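Local coordinates for PAP fimbrial major pilin protein (Escherichia coli, PDB 2UY6) that polymerizes into the thick right-handed helical rod of the pilus, which lets the bacterium colonize the epithelium of specific host organs, at residues G97-A102 / G150-V155. The protein carries 2 engineered substitutions. Residues are numbered along the deposited sequence; the frame is centred on the assembly and turned at random.
Sequences GGTGLA and GAFSAV. Engineered in segment 97-102: Leu-101 (natural residue Thr).
Leu-101, an engineered residue where the natural protein has Thr, meets the ring of Phe-152 through a single methyl: CD1 of Leu-101 lies 3.6 Å from CD2 of Phe-152 and 3.8 Å from its CE2, with the two side chains running at about a right angle. Val-137 of strand 130-139 packs against both side chains.

This is the end of an incomplete immunoglobulin-like pilin fold, where the turn before strand 101-106 of one sheet faces the lead-in to strand 153-162 of the other. The latter pairs in parallel through Ser-153, Ala-154 and Val-155 with a strand of another protein's chain, as in donor-strand complementation of chaperone-bound pilins.

Thr-99 splits its two branches: at chi1 58° OG1 lies between the backbone N and the carbonyl carbon, and CG2 is anti to that carbon. CG2 of Thr-99 presses on the carbonyl of Gly-150, 3.0 Å from its O, tight for a methyl and an oxygen. OG1 of Thr-99 rests 3.7 Å from CB of Phe-152 and, within segment 97-102, accepts a weak hydrogen bond from the backbone N of Leu-101 (3.3 Å, 160°), which ties the turn to itself.

No hydrogen bond joins the two segments directly; on the exposed flank, CA of Gly-97 comes 3.8 Å from the carbonyl O of Ala-151.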
loop_
_atom_site.group_PDB
_atom_site.type_symbol
_atom_site.label_atom_id
_atom_site.label_comp_id
_atom_site.label_asym_id
_atom_site.label_seq_id
_atom_site.Cartn_x
_atom_site.Cartn_y
_atom_site.Cartn_z
ATOM N N GLY B 97 16.217 -19.579 -26.886
ATOM C CA GLY B 97 17.280 -19.546 -27.872
ATOM C C GLY B 97 17.794 -20.924 -28.248
ATOM O O GLY B 97 18.678 -21.047 -29.090
ATOM N N GLY B 98 17.248 -21.958 -27.615
ATOM C CA GLY B 98 17.674 -23.317 -27.905
ATOM C C GLY B 98 19.171 -23.557 -27.787
ATOM O O GLY B 98 19.729 -24.403 -28.487
ATOM N N THR B 99 19.825 -22.814 -26.901
ATOM C CA THR B 99 21.259 -22.958 -26.699
ATOM C C THR B 99 21.566 -24.140 -25.794
ATOM O O THR B 99 22.693 -24.624 -25.763
ATOM C CB THR B 99 21.865 -21.700 -26.049
ATOM O OG1 THR B 99 21.208 -21.446 -24.799
ATOM C CG2 THR B 99 21.715 -20.490 -26.966
ATOM N N GLY B 100 20.563 -24.609 -25.062
ATOM C CA GLY B 100 20.777 -25.720 -24.154
ATOM C C GLY B 100 21.212 -25.245 -22.772
ATOM O O GLY B 100 21.465 -26.048 -21.872
ATOM N N LEU B 101 21.302 -23.933 -22.593
ATOM C CA LEU B 101 21.708 -23.389 -21.309
ATOM C C LEU B 101 20.534 -23.191 -20.348
ATOM O O LEU B 101 19.368 -23.148 -20.752
ATOM C CB LEU B 101 22.427 -22.058 -21.521
ATOM C CG LEU B 101 23.590 -22.094 -22.516
ATOM C CD1 LEU B 101 24.168 -20.689 -22.675
ATOM C CD2 LEU B 101 24.649 -23.075 -22.033
ATOM N N ALA B 102 20.865 -23.073 -19.067
ATOM C CA ALA B 102 19.883 -22.865 -18.011
ATOM C C ALA B 102 20.455 -21.846 -17.018
ATOM O O ALA B 102 21.677 -21.693 -16.913
ATOM C CB ALA B 102 19.598 -24.179 -17.307
ATOM N N GLY B 150 24.845 -19.297 -30.033
ATOM C CA GLY B 150 23.627 -18.511 -30.124
ATOM C C GLY B 150 23.250 -17.783 -28.842
ATOM O O GLY B 150 23.531 -18.256 -27.734
ATOM N N ALA B 151 22.607 -16.628 -28.995
ATOM C CA ALA B 151 22.176 -15.823 -27.857
ATOM C C ALA B 151 20.963 -16.438 -27.152
ATOM O O ALA B 151 20.073 -16.999 -27.792
ATOM C CB ALA B 151 21.847 -14.400 -28.314
ATOM N N PHE B 152 20.948 -16.329 -25.827
ATOM C CA PHE B 152 19.855 -16.856 -25.016
ATOM C C PHE B 152 19.245 -15.705 -24.221
ATOM O O PHE B 152 19.799 -14.599 -24.184
ATOM C CB PHE B 152 20.379 -17.930 -24.053
ATOM C CG PHE B 152 21.334 -17.402 -23.018
ATOM C CD1 PHE B 152 20.864 -16.800 -21.857
ATOM C CD2 PHE B 152 22.704 -17.476 -23.220
ATOM C CE1 PHE B 152 21.750 -16.279 -20.910
ATOM C CE2 PHE B 152 23.595 -16.960 -22.282
ATOM C CZ PHE B 152 23.119 -16.360 -21.126
ATOM N N SER B 153 18.106 -15.969 -23.590
ATOM C CA SER B 153 17.431 -14.965 -22.779
ATOM C C SER B 153 16.441 -15.676 -21.883
ATOM O O SER B 153 16.167 -16.862 -22.070
ATOM C CB SER B 153 16.686 -13.956 -23.662
ATOM O OG SER B 153 15.635 -14.582 -24.376
ATOM N N ALA B 154 15.911 -14.953 -20.905
ATOM C CA ALA B 154 14.927 -15.518 -19.992
ATOM C C ALA B 154 14.258 -14.430 -19.169
ATOM O O ALA B 154 14.791 -13.323 -19.020
ATOM C CB ALA B 154 15.584 -16.541 -19.065
ATOM N N VAL B 155 13.083 -14.756 -18.649
ATOM C CA VAL B 155 12.320 -13.838 -17.806
ATOM C C VAL B 155 11.824 -14.612 -16.604
ATOM O O VAL B 155 11.281 -15.704 -16.743
ATOM C CB VAL B 155 11.076 -13.257 -18.522
ATOM C CG1 VAL B 155 10.271 -12.390 -17.539
ATOM C CG2 VAL B 155 11.498 -12.435 -19.725
#